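Local structure of solute Binding Protein, BlMnBP1 in complex with mannotriose (Bifidobacterium, 6FUV) at residues Q132-V137 / W187-G192; G333-K336 / I341-V344; D378-S383 / I387-G392. The protein binds beta-manno-oligosaccharides such as mannotriose and probably delivers them to the membrane part of an ABC transporter that imports them. All coordinates share one frame; numbering follows the deposited sequence.

Contact 1 of 3, residues Q132-V137 / W187-G192. With BMA (beta-D-mannopyranose), chain B.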
ATOM      1  N   GLN A 132       4.254  -1.637  -5.500  1.00 15.59           N
ATOM      2  CA  GLN A 132       4.356  -2.144  -4.142  1.00 13.65           C
ATOM      3  C   GLN A 132       3.909  -3.596  -4.065  1.00 20.13           C
ATOM      4  O   GLN A 132       3.052  -4.065  -4.841  1.00 16.57           O
ATOM      5  CB  GLN A 132       3.539  -1.282  -3.156  1.00 13.16           C
ATOM      6  CG  GLN A 132       4.288  -0.034  -2.699  1.00 15.10           C
ATOM      7  CD  GLN A 132       5.550  -0.337  -1.924  1.00 11.92           C
ATOM      8  OE1 GLN A 132       5.545  -1.116  -1.018  1.00 13.91           O
ATOM      9  NE2 GLN A 132       6.637   0.298  -2.289  1.00 14.90           N
ATOM     10  N   THR A 133       4.536  -4.295  -3.128  1.00 11.22           N
ATOM     11  CA  THR A 133       4.044  -5.563  -2.626  1.00 12.87           C
ATOM     12  C   THR A 133       3.840  -5.432  -1.120  1.00 16.48           C
ATOM     13  O   THR A 133       4.336  -4.497  -0.481  1.00 15.11           O
ATOM     14  CB  THR A 133       5.011  -6.716  -2.875  1.00 13.74           C
ATOM     15  OG1 THR A 133       6.273  -6.450  -2.254  1.00 20.53           O
ATOM     16  CG2 THR A 133       5.251  -6.947  -4.329  1.00 20.02           C
ATOM     17  N   SER A 134       3.154  -6.400  -0.515  1.00 15.44           N
ATOM     18  CA  SER A 134       3.042  -6.504   0.936  1.00 14.39           C
ATOM     19  C   SER A 134       3.654  -7.802   1.428  1.00  6.52           C
ATOM     20  O   SER A 134       3.443  -8.863   0.844  1.00 14.77           O
ATOM     21  CB  SER A 134       1.555  -6.463   1.343  1.00 12.49           C
ATOM     22  OG  SER A 134       0.942  -5.386   0.694  1.00 21.68           O
ATOM     23  N   GLY A 135       4.320  -7.719   2.534  1.00 13.73           N
ATOM     24  CA  GLY A 135       5.060  -8.849   3.088  1.00 17.28           C
ATOM     25  C   GLY A 135       5.201  -8.755   4.592  1.00 15.95           C
ATOM     26  O   GLY A 135       4.279  -8.302   5.280  1.00 17.09           O
ATOM     27  N   VAL A 136       6.381  -9.125   5.108  1.00 10.64           N
ATOM     28  CA  VAL A 136       6.718  -8.949   6.516  1.00 11.15           C
ATOM     29  C   VAL A 136       8.121  -8.367   6.632  1.00 18.25           C
ATOM     30  O   VAL A 136       9.090  -8.929   6.100  1.00 19.22           O
ATOM     31  CB  VAL A 136       6.653 -10.261   7.309  1.00 13.79           C
ATOM     32  CG1 VAL A 136       6.923 -10.040   8.750  1.00 10.36           C
ATOM     33  CG2 VAL A 136       5.302 -10.926   7.124  1.00 20.57           C
ATOM     34  N   VAL A 137       8.216  -7.237   7.371  1.00 16.83           N
ATOM     35  CA  VAL A 137       9.504  -6.681   7.770  1.00 14.12           C
ATOM     36  C   VAL A 137       9.961  -7.432   9.008  1.00 17.36           C
ATOM     37  O   VAL A 137       9.171  -7.690   9.885  1.00 15.23           O
ATOM     38  CB  VAL A 137       9.413  -5.169   8.041  1.00 21.60           C
ATOM     39  CG1 VAL A 137      10.754  -4.636   8.507  1.00 18.12           C
ATOM     40  CG2 VAL A 137       8.929  -4.400   6.822  1.00 19.75           C
ATOM     41  N   TRP A 187      -3.729  -5.032   6.548  1.00 12.46           N
ATOM     42  CA  TRP A 187      -3.898  -6.482   6.480  1.00 12.29           C
ATOM     43  C   TRP A 187      -4.770  -6.875   5.302  1.00 15.69           C
ATOM     44  O   TRP A 187      -4.628  -7.991   4.790  1.00 14.96           O
ATOM     45  CB  TRP A 187      -4.472  -7.032   7.803  1.00 14.98           C
ATOM     46  CG  TRP A 187      -3.442  -7.149   8.921  1.00 15.73           C
ATOM     47  CD1 TRP A 187      -3.035  -6.174   9.758  1.00 16.54           C
ATOM     48  CD2 TRP A 187      -2.696  -8.305   9.291  1.00 15.31           C
ATOM     49  NE1 TRP A 187      -2.072  -6.637  10.605  1.00 14.27           N
ATOM     50  CE2 TRP A 187      -1.869  -7.963  10.365  1.00 15.04           C
ATOM     51  CE3 TRP A 187      -2.655  -9.587   8.833  1.00 12.87           C
ATOM     52  CZ2 TRP A 187      -0.969  -8.858  10.974  1.00 12.02           C
ATOM     53  CZ3 TRP A 187      -1.769 -10.490   9.449  1.00 18.76           C
ATOM     54  CH2 TRP A 187      -0.946 -10.110  10.511  1.00 14.43           C
ATOM     55  N   ASP A 188      -5.609  -5.954   4.815  1.00 12.89           N
ATOM     56  CA  ASP A 188      -6.436  -6.249   3.662  1.00 17.14           C
ATOM     57  C   ASP A 188      -5.587  -6.531   2.430  1.00 17.62           C
ATOM     58  O   ASP A 188      -6.072  -7.157   1.475  1.00 13.33           O
ATOM     59  CB  ASP A 188      -7.385  -5.065   3.411  1.00 17.29           C
ATOM     60  CG  ASP A 188      -8.557  -4.993   4.402  1.00 11.71           C
ATOM     61  OD1 ASP A 188      -8.746  -5.974   5.128  1.00 12.38           O
ATOM     62  OD2 ASP A 188      -9.245  -3.919   4.466  1.00 14.29           O
ATOM     63  N   GLN A 189      -4.329  -6.099   2.446  1.00 14.80           N
ATOM     64  CA  GLN A 189      -3.498  -6.117   1.251  1.00 16.46           C
ATOM     65  C   GLN A 189      -3.038  -7.517   0.897  1.00 13.14           C
ATOM     66  O   GLN A 189      -2.574  -7.737  -0.215  1.00 19.33           O
ATOM     67  CB  GLN A 189      -2.285  -5.177   1.466  1.00 17.02           C
ATOM     68  CG  GLN A 189      -2.644  -3.781   1.722  1.00 15.29           C
ATOM     69  CD  GLN A 189      -1.495  -2.857   1.892  1.00 18.31           C
ATOM     70  OE1 GLN A 189      -0.342  -3.223   1.763  1.00 21.78           O
ATOM     71  NE2 GLN A 189      -1.813  -1.614   2.132  1.00 14.62           N
ATOM     72  N   TYR A 190      -3.196  -8.457   1.793  1.00 15.38           N
ATOM     73  CA  TYR A 190      -2.651  -9.785   1.660  1.00 12.66           C
ATOM     74  C   TYR A 190      -3.690 -10.803   1.198  1.00 18.53           C
ATOM     75  O   TYR A 190      -3.323 -11.938   0.830  1.00 12.75           O
ATOM     76  CB  TYR A 190      -2.059 -10.219   3.003  1.00  9.76           C
ATOM     77  CG  TYR A 190      -0.960  -9.358   3.507  1.00 10.36           C
ATOM     78  CD1 TYR A 190      -1.244  -8.261   4.258  1.00 12.76           C
ATOM     79  CD2 TYR A 190       0.368  -9.623   3.226  1.00 13.93           C
ATOM     80  CE1 TYR A 190      -0.246  -7.433   4.744  1.00 13.65           C
ATOM     81  CE2 TYR A 190       1.377  -8.808   3.676  1.00 15.45           C
ATOM     82  CZ  TYR A 190       1.070  -7.713   4.466  1.00 13.81           C
ATOM     83  OH  TYR A 190       2.050  -6.900   4.923  1.00 14.28           O
ATOM     84  N   ILE A 191      -4.968 -10.409   1.091  1.00  9.29           N
ATOM     85  CA  ILE A 191      -6.014 -11.440   1.002  1.00 18.64           C
ATOM     86  C   ILE A 191      -6.313 -11.924  -0.411  1.00 12.21           C
ATOM     87  O   ILE A 191      -7.103 -12.848  -0.578  1.00 19.24           O
ATOM     88  CB  ILE A 191      -7.327 -10.953   1.660  1.00 15.99           C
ATOM     89  CG1 ILE A 191      -7.915  -9.768   0.897  1.00 15.13           C
ATOM     90  CG2 ILE A 191      -7.038 -10.595   3.088  1.00 13.80           C
ATOM     91  CD1 ILE A 191      -9.356  -9.481   1.220  1.00 16.54           C
ATOM     92  N   GLY A 192      -5.790 -11.278  -1.424  1.00 24.28           N
ATOM     93  CA  GLY A 192      -6.040 -11.666  -2.793  1.00 12.98           C
ATOM     94  C   GLY A 192      -4.934 -12.557  -3.359  1.00 14.79           C
ATOM     95  O   GLY A 192      -4.804 -13.732  -3.012  1.00 17.31           O
TER
HETATM   96  C1  BMA B   3       0.430   2.632   1.496  1.00 17.99           C
HETATM   97  C2  BMA B   3       0.889   1.429   0.693  1.00 13.54           C
HETATM   98  C3  BMA B   3       0.048   1.250  -0.585  1.00 18.89           C
HETATM   99  C4  BMA B   3      -1.462   1.338  -0.194  1.00 18.66           C
HETATM  100  C5  BMA B   3      -1.725   2.610   0.575  1.00 18.52           C
HETATM  101  C6  BMA B   3      -3.189   2.781   0.953  1.00 20.73           C
HETATM  102  O2  BMA B   3       0.715   0.260   1.525  1.00 15.82           O
HETATM  103  O3  BMA B   3       0.316   0.034  -1.323  1.00 16.96           O
HETATM  104  O4  BMA B   3      -2.265   1.334  -1.320  1.00 19.92           O
HETATM  105  O5  BMA B   3      -0.953   2.571   1.761  1.00 14.68           O
HETATM  106  O6  BMA B   3      -3.528   1.801   1.904  1.00 19.88           O
HETATM  107  O   HOH W   1       2.384  -1.812   0.423  1.00 20.38           O
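Gln189 and Ser134 meet beside the bound mannose, and the glutamine is worth following outward. Gln189 CB lies 3.3 Å from Ser134 OG, and CG and CD run on past that same OG at 4.1 and 3.7 Å, the chain extended (chi2 -178°) so that it carries the amide beyond the serine to the sugar. There the two amide atoms part company: Gln189 OE1 accepts from Ser134 OG at 2.7 Å, in the carbonyl plane and on a lone pair, while Gln189 NE2 donates to mannose O2 at 3.2 Å. A water links Gln189 OE1 and Thr133 O, through weak bonds, with O2 and O3 of the same sugar.

Next to this polar arm, Tyr190 turns a ring face to the serine. Ser134 CB sits 3.7 Å from the Tyr190 ring centroid, offset toward the rim, in a CH-pi contact, and Tyr190 OH donates to Gly135 O at 2.7 Å, again on a lone pair. A phenylalanine in place of Tyr190 would probably keep the face under Ser134 but leave Gly135 O without this donor and the ring less firmly held against the strand.

The hydroxyl bond to OE1 is consistent with the amide being held with NE2 toward the mannose: Ser134, one shell back, probably positions the group that binds the sugar.

Contact 2 of 3, residues G333-K336 / I341-V344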
ATOM      1  N   GLY A 333      14.071   8.665  -9.581  1.00 20.82           N
ATOM      2  CA  GLY A 333      14.641   7.560  -8.840  1.00 13.57           C
ATOM      3  C   GLY A 333      13.978   7.260  -7.525  1.00 13.51           C
ATOM      4  O   GLY A 333      14.480   6.459  -6.758  1.00 22.25           O
ATOM      5  N   TYR A 334      12.845   7.875  -7.252  1.00 21.62           N
ATOM      6  CA  TYR A 334      12.176   7.725  -5.965  1.00 14.04           C
ATOM      7  C   TYR A 334      11.859   6.267  -5.644  1.00 13.73           C
ATOM      8  O   TYR A 334      12.088   5.798  -4.531  1.00 18.34           O
ATOM      9  CB  TYR A 334      10.909   8.575  -5.989  1.00 17.81           C
ATOM     10  CG  TYR A 334       9.964   8.406  -4.791  1.00 14.18           C
ATOM     11  CD1 TYR A 334       9.107   7.338  -4.701  1.00 13.37           C
ATOM     12  CD2 TYR A 334       9.933   9.336  -3.766  1.00 12.13           C
ATOM     13  CE1 TYR A 334       8.245   7.172  -3.622  1.00 15.96           C
ATOM     14  CE2 TYR A 334       9.070   9.185  -2.658  1.00 14.87           C
ATOM     15  CZ  TYR A 334       8.220   8.105  -2.597  1.00 18.49           C
ATOM     16  OH  TYR A 334       7.339   7.960  -1.552  1.00 19.86           O
ATOM     17  N   SER A 335      11.339   5.532  -6.608  1.00 17.89           N
ATOM     18  CA  SER A 335      11.082   4.112  -6.396  1.00 14.25           C
ATOM     19  C   SER A 335      12.311   3.351  -5.914  1.00 17.03           C
ATOM     20  O   SER A 335      12.209   2.436  -5.091  1.00 17.40           O
ATOM     21  CB  SER A 335      10.547   3.531  -7.682  1.00 13.74           C
ATOM     22  OG  SER A 335      11.509   3.527  -8.669  1.00 23.01           O
ATOM     23  N   LYS A 336      13.474   3.753  -6.348  1.00 16.83           N
ATOM     24  CA  LYS A 336      14.699   3.035  -6.021  1.00 17.78           C
ATOM     25  C   LYS A 336      15.226   3.340  -4.632  1.00 17.25           C
ATOM     26  O   LYS A 336      16.032   2.578  -4.103  1.00 20.25           O
ATOM     27  CB  LYS A 336      15.784   3.393  -7.049  1.00 19.44           C
ATOM     28  CG  LYS A 336      15.436   3.037  -8.477  1.00 23.23           C
ATOM     29  CD  LYS A 336      16.581   3.252  -9.451  1.00 23.63           C
ATOM     30  CE  LYS A 336      16.105   2.964 -10.887  1.00 29.05           C
ATOM     31  NZ  LYS A 336      17.012   3.446 -11.959  1.00 27.46           N
ATOM     32  N   ILE A 341       8.871  -0.567  -6.796  1.00 19.61           N
ATOM     33  CA  ILE A 341       9.065  -1.123  -8.127  1.00 12.47           C
ATOM     34  C   ILE A 341       8.904   0.058  -9.068  1.00 12.52           C
ATOM     35  O   ILE A 341       7.920   0.791  -8.964  1.00 10.86           O
ATOM     36  CB  ILE A 341       8.098  -2.287  -8.404  1.00 15.43           C
ATOM     37  CG1 ILE A 341       8.544  -3.487  -7.549  1.00 14.24           C
ATOM     38  CG2 ILE A 341       8.176  -2.708  -9.826  1.00 10.24           C
ATOM     39  CD1 ILE A 341       7.592  -4.619  -7.507  1.00  9.27           C
ATOM     40  N   PRO A 342       9.807   0.270 -10.015  1.00 12.29           N
ATOM     41  CA  PRO A 342       9.677   1.443 -10.891  1.00 13.75           C
ATOM     42  C   PRO A 342       8.412   1.371 -11.719  1.00 14.53           C
ATOM     43  O   PRO A 342       8.008   0.302 -12.177  1.00 15.35           O
ATOM     44  CB  PRO A 342      10.926   1.383 -11.774  1.00 15.30           C
ATOM     45  CG  PRO A 342      11.323  -0.098 -11.756  1.00 14.93           C
ATOM     46  CD  PRO A 342      10.944  -0.588 -10.380  1.00 14.30           C
ATOM     47  N   ILE A 343       7.785   2.532 -11.901  1.00 12.70           N
ATOM     48  CA  ILE A 343       6.524   2.592 -12.622  1.00 19.00           C
ATOM     49  C   ILE A 343       6.675   2.802 -14.121  1.00 11.25           C
ATOM     50  O   ILE A 343       5.770   2.447 -14.881  1.00 10.25           O
ATOM     51  CB  ILE A 343       5.654   3.710 -12.021  1.00 12.33           C
ATOM     52  CG1 ILE A 343       5.118   3.281 -10.658  1.00 16.96           C
ATOM     53  CG2 ILE A 343       4.456   4.047 -12.867  1.00 14.76           C
ATOM     54  CD1 ILE A 343       4.221   1.965 -10.743  1.00 19.20           C
ATOM     55  N   VAL A 344       7.802   3.326 -14.578  1.00 12.99           N
ATOM     56  CA  VAL A 344       8.026   3.312 -16.009  1.00 17.12           C
ATOM     57  C   VAL A 344       7.775   1.888 -16.505  1.00 14.62           C
ATOM     58  O   VAL A 344       8.344   0.919 -15.991  1.00 13.86           O
ATOM     59  CB  VAL A 344       9.448   3.789 -16.348  1.00 22.07           C
ATOM     60  CG1 VAL A 344       9.695   3.574 -17.827  1.00 24.70           C
ATOM     61  CG2 VAL A 344       9.687   5.228 -16.000  1.00 20.01           C
TER
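Ser335 turns its CB and OG against Pro342 and Ile341, and carries one side of this small contact by itself. Ser335 OG comes within 3.6 Å of Pro342 CA and 3.8 Å of Pro342 CB, lying against the root of the pyrrolidine ring, while Ser335 CB is 4.0 Å from Ile341 O. No hydrogen bond crosses between the segments; the touch is van der Waals. With chi1 at 68°, OG is placed between the backbone N and the carbonyl carbon of its own residue, and from there it faces the proline.

What positions the two partners lies one shell out. On the serine side, Lys336 N bonds to Gly333 O at 2.9 Å, an i to i+3 bond at the start of the short, weakly bonded helix 334-337. Gly333 has a positive phi of 73°, a conformation in which a CB would press against the carbonyl O of the residue before it. On the proline side, Ile341 pairs through its backbone with Gly131, and Lys113 NZ bonds the carbonyl oxygens of Pro342 and Val344, the residues before and after Ile343 in sequence.

The chain thus doubles back between helix 334-337 and the loop that leads on toward strand 361-364. Strand 123-132 runs beside both arms, with Ser335 touching Asp130 and Ile343 touching Ala128, while helix 315-330 packs against Tyr334, Ile343 and Val344.

Contact 3 of 3, residues D378-S383 / I387-G392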
ATOM      1  N   ASP A 378     -19.100  -1.284  -5.110  1.00 20.18           N
ATOM      2  CA  ASP A 378     -20.449  -1.147  -4.561  1.00 21.35           C
ATOM      3  C   ASP A 378     -20.691  -2.140  -3.426  1.00 22.24           C
ATOM      4  O   ASP A 378     -21.276  -1.779  -2.393  1.00 16.59           O
ATOM      5  CB  ASP A 378     -21.484  -1.360  -5.663  1.00 23.99           C
ATOM      6  CG  ASP A 378     -21.572  -0.179  -6.634  1.00 26.26           C
ATOM      7  OD1 ASP A 378     -20.967   0.881  -6.359  1.00 26.11           O
ATOM      8  OD2 ASP A 378     -22.272  -0.264  -7.657  1.00 17.59           O
ATOM      9  N   ILE A 379     -20.254  -3.389  -3.607  1.00 19.24           N
ATOM     10  CA  ILE A 379     -20.395  -4.397  -2.558  1.00 18.10           C
ATOM     11  C   ILE A 379     -19.637  -3.969  -1.321  1.00 17.19           C
ATOM     12  O   ILE A 379     -20.121  -4.102  -0.192  1.00 19.97           O
ATOM     13  CB  ILE A 379     -19.886  -5.764  -3.041  1.00 16.09           C
ATOM     14  CG1 ILE A 379     -20.782  -6.329  -4.121  1.00 19.42           C
ATOM     15  CG2 ILE A 379     -19.767  -6.753  -1.900  1.00 20.02           C
ATOM     16  CD1 ILE A 379     -19.996  -7.242  -5.028  1.00 19.17           C
ATOM     17  N   ASN A 380     -18.396  -3.534  -1.526  1.00 20.56           N
ATOM     18  CA  ASN A 380     -17.569  -3.052  -0.440  1.00 21.60           C
ATOM     19  C   ASN A 380     -18.305  -1.969   0.314  1.00 15.72           C
ATOM     20  O   ASN A 380     -18.333  -1.993   1.538  1.00 23.88           O
ATOM     21  CB  ASN A 380     -16.233  -2.561  -0.991  1.00 15.30           C
ATOM     22  CG  ASN A 380     -15.106  -2.816  -0.065  1.00 20.20           C
ATOM     23  OD1 ASN A 380     -15.237  -3.556   0.904  1.00 17.60           O
ATOM     24  ND2 ASN A 380     -13.969  -2.178  -0.340  1.00 22.04           N
ATOM     25  N   SER A 381     -18.938  -1.032  -0.404  1.00 22.17           N
ATOM     26  CA  SER A 381     -19.629   0.077   0.252  1.00 16.99           C
ATOM     27  C   SER A 381     -20.833  -0.413   1.041  1.00 16.06           C
ATOM     28  O   SER A 381     -21.020  -0.057   2.199  1.00 16.14           O
ATOM     29  CB  SER A 381     -20.086   1.093  -0.788  1.00 18.05           C
ATOM     30  OG  SER A 381     -20.505   2.306  -0.175  1.00 26.51           O
ATOM     31  N   ASP A 382     -21.666  -1.236   0.431  1.00 23.82           N
ATOM     32  CA  ASP A 382     -22.854  -1.720   1.130  1.00 19.77           C
ATOM     33  C   ASP A 382     -22.455  -2.472   2.395  1.00 16.66           C
ATOM     34  O   ASP A 382     -23.095  -2.350   3.448  1.00 18.18           O
ATOM     35  CB  ASP A 382     -23.672  -2.647   0.208  1.00 16.32           C
ATOM     36  CG  ASP A 382     -24.306  -1.943  -0.964  1.00 18.80           C
ATOM     37  OD1 ASP A 382     -24.395  -0.732  -0.942  1.00 14.88           O
ATOM     38  OD2 ASP A 382     -24.714  -2.625  -1.908  1.00 20.18           O
ATOM     39  N   SER A 383     -21.462  -3.351   2.272  1.00 17.17           N
ATOM     40  CA  SER A 383     -21.105  -4.226   3.378  1.00 16.41           C
ATOM     41  C   SER A 383     -20.476  -3.455   4.493  1.00 18.37           C
ATOM     42  O   SER A 383     -20.539  -3.895   5.630  1.00 22.94           O
ATOM     43  CB  SER A 383     -20.143  -5.319   2.933  1.00 19.46           C
ATOM     44  OG  SER A 383     -18.811  -4.886   2.831  1.00 11.68           O
ATOM     45  N   ILE A 387     -12.844  -3.115   2.376  1.00 11.75           N
ATOM     46  CA  ILE A 387     -11.702  -3.954   2.032  1.00 12.88           C
ATOM     47  C   ILE A 387     -10.733  -3.142   1.195  1.00 19.65           C
ATOM     48  O   ILE A 387     -11.078  -2.652   0.110  1.00 14.52           O
ATOM     49  CB  ILE A 387     -12.173  -5.201   1.284  1.00 18.82           C
ATOM     50  CG1 ILE A 387     -13.099  -6.076   2.140  1.00 15.09           C
ATOM     51  CG2 ILE A 387     -11.007  -6.005   0.819  1.00 15.76           C
ATOM     52  CD1 ILE A 387     -12.454  -6.794   3.248  1.00 15.32           C
ATOM     53  N   ASN A 388      -9.502  -3.029   1.679  1.00 15.25           N
ATOM     54  CA  ASN A 388      -8.465  -2.267   1.016  1.00 13.86           C
ATOM     55  C   ASN A 388      -8.849  -0.822   0.809  1.00 20.83           C
ATOM     56  O   ASN A 388      -8.284  -0.177  -0.061  1.00 22.29           O
ATOM     57  CB  ASN A 388      -8.115  -2.896  -0.324  1.00 19.13           C
ATOM     58  CG  ASN A 388      -7.082  -3.956  -0.191  1.00 15.69           C
ATOM     59  OD1 ASN A 388      -6.081  -3.766   0.476  1.00 13.25           O
ATOM     60  ND2 ASN A 388      -7.351  -5.108  -0.760  1.00 20.02           N
ATOM     61  N   ASN A 389      -9.764  -0.301   1.621  1.00 16.22           N
ATOM     62  CA  ASN A 389     -10.254   1.067   1.506  1.00 22.39           C
ATOM     63  C   ASN A 389      -9.966   1.939   2.720  1.00 23.10           C
ATOM     64  O   ASN A 389     -10.456   3.069   2.790  1.00 27.85           O
ATOM     65  CB  ASN A 389     -11.767   1.073   1.268  1.00 24.33           C
ATOM     66  CG  ASN A 389     -12.113   1.316  -0.164  1.00 37.93           C
ATOM     67  OD1 ASN A 389     -12.616   2.390  -0.534  1.00 37.85           O
ATOM     68  ND2 ASN A 389     -11.782   0.328  -1.015  1.00 42.37           N
ATOM     69  N   GLY A 390      -9.200   1.447   3.671  1.00 20.56           N
ATOM     70  CA  GLY A 390      -8.808   2.194   4.833  1.00 26.67           C
ATOM     71  C   GLY A 390      -9.528   1.783   6.094  1.00 27.36           C
ATOM     72  O   GLY A 390      -9.148   2.259   7.169  1.00 26.79           O
ATOM     73  N   ASN A 391     -10.561   0.928   6.008  1.00 18.84           N
ATOM     74  CA  ASN A 391     -11.258   0.502   7.224  1.00 23.24           C
ATOM     75  C   ASN A 391     -10.356  -0.411   8.057  1.00 22.84           C
ATOM     76  O   ASN A 391     -10.311  -1.634   7.863  1.00 20.34           O
ATOM     77  CB  ASN A 391     -12.571  -0.193   6.896  1.00 11.71           C
ATOM     78  CG  ASN A 391     -13.326  -0.595   8.131  1.00 18.02           C
ATOM     79  OD1 ASN A 391     -12.812  -0.472   9.225  1.00 20.27           O
ATOM     80  ND2 ASN A 391     -14.562  -1.083   7.964  1.00 22.57           N
ATOM     81  N   GLY A 392      -9.604   0.203   8.961  1.00 20.26           N
ATOM     82  CA  GLY A 392      -8.757  -0.483   9.894  1.00 12.10           C
ATOM     83  C   GLY A 392      -9.464  -0.871  11.158  1.00 17.10           C
ATOM     84  O   GLY A 392      -8.997  -1.745  11.889  1.00 16.43           O
TER
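The tight return from helix 375-383 into the loop before helix 393-404 is fastened by one side-chain amide, that of Asn380, laid against the backbone of Ile387. Asn380 OD1 accepts from Ile387 N at 2.8 Å, a fairly straight bond (158°) that uses a lone pair in the carbonyl plane. Asn380 ND2 donates to Ile387 O at 3.0 Å, more bent at 139° and tilted from the carbonyl plane. The amide therefore engages the N-H and C=O of a single residue, as a neighbouring strand might. Its chi1 of -146°, away from a staggered value, swings the group across to the loop.

This is a helix-to-helix connection in the C-terminal part of an extracellular solute-binding protein, whose family belongs to the periplasmic-binding-protein clan, and its two ends are tied as well. Ser383 OG donates to Asn380 O at 3.2 Å in the last turn of the first helix, and the side chain of Asn391 caps a backbone N in the turn leading into the next.

Ile387 O has a second donor in Asn389 ND2 at 3.3 Å, which approaches from the same face of the carbonyl as Asn380 ND2. Outside the turn, Ile387 packs on Phe213 and Asn380 on Trp420 of helix 409-426.

How the contacts relate
All three contacts are largely buried, but their positions differ: the centre of contact 1 lies about 8 Å from the centre of the chain and the contact reaches the sugar, whereas the centres of contacts 2 and 3 lie about 15 Å from the chain's centre, on opposite sides of it, and contact 3 has an exposed residue in Asn389. Contacts 1 and 3 share a seam, where Asp188 OD2 probably accepts a hydrogen bond from Asn388 N and Ile191 packs on Ile387; contact 2 touches neither. Chemistry follows place. Contact 1 mixes hydroxyl, amide and aromatic groups around a ligand, contact 3 uses an amide to bind backbone, and contact 2 relies on van der Waals touch alone.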